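Long-range contacts in putative uncharacterized protein (Dictyostelium purpureum, PDB 4R12), which is probably an essential subunit of gamma-secretase, the intramembrane protease that cleaves membrane proteins such as Notch receptors: residues Phe191-Ser199 / Tyr485-Thr496; Asn547-Phe555 / Trp562-Thr573. All coordinates share one frame; numbering follows the deposited sequence.

Two neighbouring contacts, their centres about 11 Å apart, illustrate how the two halves of a strand broken in its middle can pair with different strands while the break itself receives a loop. In interaction 1 the kink of 191-199 receives the 485-496 loop; interaction 2 is formed by the hairpin 553-556/561-564 and the chain that leads into and out of it. Backbone joins them directly: Gly197 O lies 2.7 Å from Ala548 N, and Val195 N lies 2.9 Å from Phe572 O, as strand 192-203 pairs antiparallel with both 542-548 and 572-575. A glycan on Asn566 marks the outer end of interaction 2, whereas interaction 1 is largely buried.

Interaction 1 (Phe191-Ser199 / Tyr485-Thr496); sequences FCEPVGGQS and YSSVFGTSLTTT
Val195 and Val488 form a single beta bridge, in which Phe489 N donates to Pro194 O (2.9 Å, 168° at the hydrogen) and Gly196 N donates to Ser487 O (3.0 Å). Ser487 O is gripped twice, since Ser486 OG also donates to it. Val195 turns CG1, anti to its own nitrogen (chi1 174°), onto Ser486 OG, while CG2 approaches Tyr485 OH, a hydroxyl bonded to Glu574. The Phe489 ring meets the glycine pair with its rim: CD1 is 3.5 Å from Gly197 O, near the ring plane. Gly196 CA passes 4.0 Å from Phe489 CB. The bridge sits where strand 192-203 is interrupted, between its pairings with 572-575 and 542-548, and the 485-496 loop crosses there. Beyond the ring, Gln198 NE2 touches Thr496 CG2, bonds to Asn547 OD1 and reaches Phe489 O through a water. At the other end Glu193 bends at chi2 (-71°), bringing OE2 to 3.5 Å from Thr491 CG2 while OE1 takes a weak bond from Trp562 NE1. Replacing Glu193 by alanine would remove the carboxylate and would probably leave Trp562 NE1 with just its weak bond to Gly490 O, and Thr491 CG2 without its carboxylate neighbour.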
# COMPACT_ATOMS: atom_id res chain seq x y z
N PHE A 191 -8.45 -22.66 -0.06
CA PHE A 191 -7.60 -22.34 -1.20
C PHE A 191 -7.33 -20.83 -1.32
O PHE A 191 -6.80 -20.39 -2.33
CB PHE A 191 -8.24 -22.81 -2.52
CG PHE A 191 -8.28 -24.31 -2.67
CD1 PHE A 191 -7.47 -25.13 -1.91
CD2 PHE A 191 -9.13 -24.89 -3.60
CE1 PHE A 191 -7.51 -26.51 -2.06
CE2 PHE A 191 -9.18 -26.27 -3.75
CZ PHE A 191 -8.36 -27.07 -2.98
N CYS A 192 -7.70 -20.07 -0.30
CA CYS A 192 -7.46 -18.63 -0.32
C CYS A 192 -7.46 -18.05 1.09
O CYS A 192 -7.85 -18.74 2.04
CB CYS A 192 -8.51 -17.92 -1.19
SG CYS A 192 -10.16 -17.99 -0.52
N GLU A 193 -7.01 -16.81 1.23
CA GLU A 193 -6.99 -16.13 2.53
C GLU A 193 -7.45 -14.68 2.38
O GLU A 193 -7.28 -14.09 1.31
CB GLU A 193 -5.58 -16.15 3.14
CG GLU A 193 -4.92 -17.52 3.22
CD GLU A 193 -5.56 -18.43 4.26
OE1 GLU A 193 -6.41 -17.95 5.03
OE2 GLU A 193 -5.20 -19.63 4.30
N PRO A 194 -8.06 -14.12 3.43
CA PRO A 194 -8.49 -12.72 3.39
C PRO A 194 -7.33 -11.78 3.08
O PRO A 194 -6.23 -11.97 3.58
CB PRO A 194 -9.02 -12.47 4.81
CG PRO A 194 -9.46 -13.83 5.28
CD PRO A 194 -8.42 -14.77 4.70
N VAL A 195 -7.59 -10.78 2.25
CA VAL A 195 -6.61 -9.74 2.00
C VAL A 195 -6.57 -8.84 3.21
O VAL A 195 -7.59 -8.27 3.59
CB VAL A 195 -6.95 -8.92 0.73
CG1 VAL A 195 -5.98 -7.74 0.58
CG2 VAL A 195 -6.89 -9.81 -0.47
N GLY A 196 -5.41 -8.72 3.84
CA GLY A 196 -5.31 -7.91 5.04
C GLY A 196 -3.90 -7.89 5.57
O GLY A 196 -2.96 -8.26 4.88
N GLY A 197 -3.74 -7.47 6.82
CA GLY A 197 -2.41 -7.44 7.41
C GLY A 197 -2.40 -6.74 8.74
O GLY A 197 -3.38 -6.80 9.48
N GLN A 198 -1.29 -6.07 9.04
CA GLN A 198 -1.14 -5.33 10.27
C GLN A 198 -0.91 -3.83 10.03
O GLN A 198 -0.05 -3.45 9.22
CB GLN A 198 0.03 -5.89 11.09
CG GLN A 198 -0.13 -7.35 11.52
CD GLN A 198 -1.25 -7.55 12.54
OE1 GLN A 198 -1.33 -6.84 13.54
NE2 GLN A 198 -2.12 -8.52 12.27
N SER A 199 -1.68 -3.00 10.73
CA SER A 199 -1.43 -1.56 10.81
C SER A 199 -0.45 -1.32 11.94
O SER A 199 -0.21 -2.21 12.74
CB SER A 199 -2.72 -0.77 11.04
OG SER A 199 -3.70 -1.06 10.06
N TYR A 485 1.72 -3.70 -1.34
CA TYR A 485 0.46 -4.44 -1.36
C TYR A 485 0.36 -5.20 -0.04
O TYR A 485 1.34 -5.80 0.40
CB TYR A 485 0.39 -5.37 -2.57
CG TYR A 485 -0.68 -6.43 -2.46
CD1 TYR A 485 -2.01 -6.08 -2.31
CD2 TYR A 485 -0.35 -7.79 -2.53
CE1 TYR A 485 -3.01 -7.06 -2.22
CE2 TYR A 485 -1.33 -8.77 -2.45
CZ TYR A 485 -2.66 -8.40 -2.29
OH TYR A 485 -3.63 -9.35 -2.21
N SER A 486 -0.80 -5.16 0.61
CA SER A 486 -0.95 -5.72 1.95
C SER A 486 -0.74 -7.24 2.00
O SER A 486 -0.37 -7.77 3.04
CB SER A 486 -2.34 -5.39 2.51
OG SER A 486 -3.34 -6.07 1.76
N SER A 487 -0.99 -7.91 0.88
CA SER A 487 -1.00 -9.38 0.84
C SER A 487 -2.08 -9.90 1.79
O SER A 487 -3.10 -9.23 2.01
CB SER A 487 0.40 -9.96 1.17
OG SER A 487 0.43 -11.36 1.03
N VAL A 488 -1.89 -11.10 2.32
CA VAL A 488 -2.96 -11.76 3.08
C VAL A 488 -2.78 -11.64 4.58
O VAL A 488 -1.67 -11.57 5.10
CB VAL A 488 -3.08 -13.25 2.69
CG1 VAL A 488 -3.53 -13.36 1.24
CG2 VAL A 488 -1.77 -14.00 2.92
N PHE A 489 -3.91 -11.61 5.28
CA PHE A 489 -3.91 -11.38 6.71
C PHE A 489 -3.23 -12.49 7.50
O PHE A 489 -2.51 -12.23 8.45
CB PHE A 489 -5.34 -11.20 7.23
CG PHE A 489 -5.41 -11.06 8.72
CD1 PHE A 489 -5.13 -9.84 9.32
CD2 PHE A 489 -5.73 -12.14 9.53
CE1 PHE A 489 -5.18 -9.70 10.70
CE2 PHE A 489 -5.79 -12.02 10.91
CZ PHE A 489 -5.51 -10.80 11.50
N GLY A 490 -3.49 -13.73 7.10
CA GLY A 490 -3.01 -14.89 7.84
C GLY A 490 -3.98 -16.03 7.68
O GLY A 490 -4.99 -15.89 6.99
N THR A 491 -3.69 -17.17 8.31
CA THR A 491 -4.55 -18.34 8.20
C THR A 491 -5.63 -18.39 9.27
O THR A 491 -6.60 -19.14 9.16
CB THR A 491 -3.74 -19.64 8.27
OG1 THR A 491 -2.79 -19.54 9.34
CG2 THR A 491 -2.97 -19.84 6.97
N SER A 492 -5.45 -17.58 10.32
CA SER A 492 -6.45 -17.44 11.38
C SER A 492 -6.18 -16.15 12.16
O SER A 492 -5.23 -15.44 11.87
CB SER A 492 -6.42 -18.63 12.33
OG SER A 492 -5.33 -18.53 13.23
N LEU A 493 -6.99 -15.88 13.17
CA LEU A 493 -6.76 -14.70 14.01
C LEU A 493 -5.55 -14.88 14.93
O LEU A 493 -5.06 -13.91 15.51
CB LEU A 493 -8.02 -14.40 14.84
CG LEU A 493 -9.16 -13.80 14.03
CD1 LEU A 493 -10.47 -13.79 14.83
CD2 LEU A 493 -8.79 -12.38 13.58
N THR A 494 -5.06 -16.10 15.04
CA THR A 494 -3.91 -16.38 15.90
C THR A 494 -2.67 -16.74 15.09
O THR A 494 -1.62 -17.06 15.64
CB THR A 494 -4.23 -17.51 16.87
OG1 THR A 494 -4.36 -18.74 16.15
CG2 THR A 494 -5.55 -17.22 17.58
N THR A 495 -2.79 -16.70 13.77
CA THR A 495 -1.64 -16.97 12.92
C THR A 495 -1.48 -15.87 11.88
O THR A 495 -1.66 -16.11 10.69
CB THR A 495 -1.76 -18.33 12.20
OG1 THR A 495 -2.99 -18.38 11.45
CG2 THR A 495 -1.76 -19.47 13.20
N THR A 496 -1.13 -14.67 12.35
CA THR A 496 -1.02 -13.50 11.48
C THR A 496 0.26 -13.53 10.65
O THR A 496 1.26 -14.11 11.05
CB THR A 496 -1.05 -12.18 12.27
OG1 THR A 496 -0.00 -12.18 13.25
CG2 THR A 496 -2.40 -12.00 12.96
O HOH W 1 -1.53 -9.80 9.51

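Interaction 2 (Asn547-Phe555 / Trp562-Thr573). With NAG (2-acetamido-2-deoxy-beta-D-glucopyranose), chain F.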
# COMPACT_ATOMS: atom_id res chain seq x y z
N ASN A 547 -4.45 -5.56 13.96
CA ASN A 547 -5.11 -6.26 12.86
C ASN A 547 -5.77 -5.32 11.85
O ASN A 547 -6.47 -4.38 12.24
CB ASN A 547 -6.20 -7.20 13.38
CG ASN A 547 -5.66 -8.45 14.07
OD1 ASN A 547 -4.47 -8.79 13.96
ND2 ASN A 547 -6.55 -9.16 14.74
N ALA A 548 -5.57 -5.59 10.57
CA ALA A 548 -6.27 -4.90 9.50
C ALA A 548 -6.96 -5.98 8.67
O ALA A 548 -6.31 -6.67 7.88
CB ALA A 548 -5.32 -4.06 8.66
N LEU A 549 -8.26 -6.11 8.87
CA LEU A 549 -9.04 -7.25 8.38
C LEU A 549 -10.50 -6.86 8.30
O LEU A 549 -11.03 -6.20 9.20
CB LEU A 549 -8.87 -8.46 9.31
CG LEU A 549 -9.69 -9.73 9.04
CD1 LEU A 549 -9.24 -10.42 7.76
CD2 LEU A 549 -9.63 -10.72 10.21
N SER A 550 -11.15 -7.25 7.22
CA SER A 550 -12.56 -6.94 7.02
C SER A 550 -13.40 -7.44 8.17
O SER A 550 -13.15 -8.52 8.70
CB SER A 550 -13.07 -7.54 5.71
OG SER A 550 -14.46 -7.27 5.54
N LEU A 551 -14.38 -6.65 8.58
CA LEU A 551 -15.32 -7.10 9.61
C LEU A 551 -16.30 -8.14 9.07
O LEU A 551 -17.09 -8.73 9.83
CB LEU A 551 -16.08 -5.90 10.19
CG LEU A 551 -15.25 -4.87 10.97
CD1 LEU A 551 -16.14 -3.72 11.42
CD2 LEU A 551 -14.55 -5.51 12.16
N GLY A 552 -16.26 -8.37 7.76
CA GLY A 552 -17.14 -9.33 7.12
C GLY A 552 -16.73 -10.78 7.31
O GLY A 552 -17.51 -11.69 6.99
N PHE A 553 -15.53 -10.99 7.84
CA PHE A 553 -14.98 -12.33 8.06
C PHE A 553 -15.05 -12.73 9.52
O PHE A 553 -14.99 -11.88 10.41
CB PHE A 553 -13.51 -12.42 7.62
CG PHE A 553 -13.29 -12.27 6.15
CD1 PHE A 553 -13.85 -13.17 5.25
CD2 PHE A 553 -12.48 -11.26 5.65
CE1 PHE A 553 -13.64 -13.05 3.89
CE2 PHE A 553 -12.27 -11.12 4.30
CZ PHE A 553 -12.85 -12.01 3.41
N ASP A 554 -15.15 -14.03 9.76
CA ASP A 554 -14.95 -14.61 11.08
C ASP A 554 -14.20 -15.93 10.94
O ASP A 554 -14.26 -16.58 9.88
CB ASP A 554 -16.29 -14.82 11.79
CG ASP A 554 -16.12 -15.19 13.26
OD1 ASP A 554 -15.05 -14.89 13.83
OD2 ASP A 554 -17.06 -15.79 13.84
N PHE A 555 -13.46 -16.33 11.97
CA PHE A 555 -12.75 -17.60 11.90
C PHE A 555 -13.46 -18.67 12.72
O PHE A 555 -13.61 -18.55 13.93
CB PHE A 555 -11.31 -17.46 12.37
CG PHE A 555 -10.49 -18.69 12.12
CD1 PHE A 555 -9.97 -18.96 10.86
CD2 PHE A 555 -10.25 -19.60 13.15
CE1 PHE A 555 -9.23 -20.10 10.63
CE2 PHE A 555 -9.51 -20.74 12.92
CZ PHE A 555 -9.00 -20.99 11.66
N TRP A 562 -11.93 -19.82 7.48
CA TRP A 562 -12.52 -18.49 7.44
C TRP A 562 -13.97 -18.60 6.96
O TRP A 562 -14.25 -19.40 6.07
CB TRP A 562 -11.74 -17.55 6.52
CG TRP A 562 -10.39 -17.12 7.02
CD1 TRP A 562 -9.18 -17.55 6.55
CD2 TRP A 562 -10.11 -16.17 8.05
NE1 TRP A 562 -8.16 -16.93 7.23
CE2 TRP A 562 -8.70 -16.08 8.16
CE3 TRP A 562 -10.90 -15.38 8.89
CZ2 TRP A 562 -8.07 -15.24 9.08
CZ3 TRP A 562 -10.28 -14.55 9.81
CH2 TRP A 562 -8.87 -14.48 9.90
N LYS A 563 -14.87 -17.80 7.54
CA LYS A 563 -16.26 -17.73 7.11
C LYS A 563 -16.68 -16.30 6.78
O LYS A 563 -16.31 -15.36 7.47
CB LYS A 563 -17.19 -18.30 8.18
CG LYS A 563 -17.23 -19.81 8.28
CD LYS A 563 -18.49 -20.38 7.63
CE LYS A 563 -18.67 -21.87 7.93
NZ LYS A 563 -19.01 -22.14 9.36
N ILE A 564 -17.47 -16.13 5.71
CA ILE A 564 -18.08 -14.84 5.43
C ILE A 564 -19.38 -14.70 6.22
O ILE A 564 -20.36 -15.37 5.93
CB ILE A 564 -18.36 -14.65 3.93
CG1 ILE A 564 -17.08 -14.80 3.11
CG2 ILE A 564 -18.97 -13.28 3.68
CD1 ILE A 564 -17.32 -14.80 1.60
N VAL A 565 -19.38 -13.82 7.21
CA VAL A 565 -20.55 -13.63 8.05
C VAL A 565 -21.35 -12.40 7.63
O VAL A 565 -22.51 -12.24 8.02
CB VAL A 565 -20.16 -13.49 9.53
CG1 VAL A 565 -19.51 -14.79 10.01
CG2 VAL A 565 -19.21 -12.32 9.73
N ASN A 566 -20.76 -11.51 6.85
CA ASN A 566 -21.46 -10.31 6.40
C ASN A 566 -20.86 -9.73 5.15
O ASN A 566 -19.84 -9.11 5.22
CB ASN A 566 -21.49 -9.28 7.51
CG ASN A 566 -22.42 -8.12 7.22
OD1 ASN A 566 -22.67 -7.77 6.09
ND2 ASN A 566 -22.91 -7.53 8.26
N SER A 567 -21.50 -9.91 4.02
CA SER A 567 -20.94 -9.50 2.74
C SER A 567 -21.10 -8.01 2.46
O SER A 567 -20.70 -7.53 1.40
CB SER A 567 -21.57 -10.31 1.61
OG SER A 567 -22.95 -10.52 1.84
N SER A 568 -21.68 -7.27 3.40
CA SER A 568 -21.77 -5.82 3.26
C SER A 568 -20.39 -5.17 3.46
O SER A 568 -20.15 -4.08 2.98
CB SER A 568 -22.77 -5.23 4.26
OG SER A 568 -24.07 -5.71 4.01
N TYR A 569 -19.51 -5.86 4.18
CA TYR A 569 -18.14 -5.40 4.36
C TYR A 569 -17.30 -5.83 3.16
O TYR A 569 -17.74 -6.66 2.35
CB TYR A 569 -17.56 -5.95 5.68
CG TYR A 569 -18.20 -5.36 6.93
CD1 TYR A 569 -17.92 -4.05 7.32
CD2 TYR A 569 -19.06 -6.11 7.72
CE1 TYR A 569 -18.49 -3.51 8.47
CE2 TYR A 569 -19.64 -5.58 8.86
CZ TYR A 569 -19.35 -4.28 9.23
OH TYR A 569 -19.91 -3.74 10.37
N PRO A 570 -16.09 -5.25 3.00
CA PRO A 570 -15.32 -5.65 1.81
C PRO A 570 -14.89 -7.11 1.88
O PRO A 570 -14.35 -7.55 2.89
CB PRO A 570 -14.10 -4.70 1.83
CG PRO A 570 -14.05 -4.13 3.20
CD PRO A 570 -15.46 -4.14 3.73
N ILE A 571 -15.14 -7.86 0.81
CA ILE A 571 -14.75 -9.26 0.76
C ILE A 571 -13.73 -9.51 -0.34
O ILE A 571 -14.08 -9.61 -1.51
CB ILE A 571 -15.95 -10.19 0.51
CG1 ILE A 571 -17.02 -9.99 1.58
CG2 ILE A 571 -15.47 -11.65 0.45
CD1 ILE A 571 -16.54 -10.28 2.98
N PHE A 572 -12.46 -9.60 0.05
CA PHE A 572 -11.37 -9.89 -0.88
C PHE A 572 -10.54 -11.01 -0.30
O PHE A 572 -10.13 -10.95 0.85
CB PHE A 572 -10.49 -8.66 -1.13
CG PHE A 572 -11.22 -7.52 -1.75
CD1 PHE A 572 -11.34 -7.42 -3.13
CD2 PHE A 572 -11.79 -6.54 -0.97
CE1 PHE A 572 -12.01 -6.35 -3.71
CE2 PHE A 572 -12.48 -5.49 -1.55
CZ PHE A 572 -12.58 -5.40 -2.91
N THR A 573 -10.31 -12.04 -1.11
CA THR A 573 -9.53 -13.19 -0.67
C THR A 573 -8.57 -13.60 -1.76
O THR A 573 -8.98 -13.96 -2.87
CB THR A 573 -10.43 -14.41 -0.31
OG1 THR A 573 -11.15 -14.83 -1.48
CG2 THR A 573 -11.41 -14.06 0.80
C1 NAG F . -23.73 -6.05 8.05
C2 NAG F . -24.65 -5.85 9.23
C3 NAG F . -25.09 -4.41 9.40
C4 NAG F . -23.99 -3.42 9.12
C5 NAG F . -23.20 -3.79 7.89
C6 NAG F . -21.96 -2.93 7.67
C7 NAG F . -25.65 -7.89 9.70
C8 NAG F . -25.63 -9.12 8.84
N2 NAG F . -25.75 -6.75 9.07
O3 NAG F . -25.45 -4.24 10.77
O4 NAG F . -24.56 -2.14 8.99
O5 NAG F . -22.74 -5.09 8.19
O6 NAG F . -22.12 -1.94 6.67
O7 NAG F . -25.58 -7.91 10.91
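Tyr569 presents its two faces to quite different neighbours: Leu551 CB sits over the ring centre, 3.6 Å from the centroid and 3° off the normal, in a CH-pi contact, while C6 of the N-acetylglucosamine lies over the opposite face near the rim, 3.3 Å above the plane. Trp562 receives the edge of Phe555 in a T-shaped pair with planes at 78°, Phe555 CD1 standing over the indole's six-membered ring. Leu549 CD2 reaches the far end of the same indole at CH2 (3.8 Å). The Phe553 ring has Ile571 CD1 over one face, toward the rim, and Lys563 O in plane at its edge; its CZ pushes on to Thr573 CG2, 3.6 Å away. Phe553 CG is anti to the carbonyl carbon (chi1 -67°), which lays the ring alongside Ile564, both side chains pointing the same way.

Phe553, Phe555 and Trp562 lie on one face of an antiparallel beta hairpin, on which Phe553 pairs with Ile564 and Phe555 with Trp562 at non-hydrogen-bonded positions. Between them, Asp554 and Lys563 exchange two backbone bonds, and their side chains project to the other face, where Asp554 CB meets Val565 CG1. Gly552 O closes the open end by accepting from both Val565 N (2.8 Å) and Asn566 N. Ser550 OG is used twice: it accepts from Gly552 N in an ST turn and donates to Pro570 O (2.7 Å), tilted from that carbonyl's plane. Asn566, the glycosylated residue, carries the sugar on ND2 while its OD1 accepts from Ser568 N in an Asx turn, which holds the amide beside Tyr569. On the buried side, Pro194 and Leu187 pack against both Phe553 and Trp562.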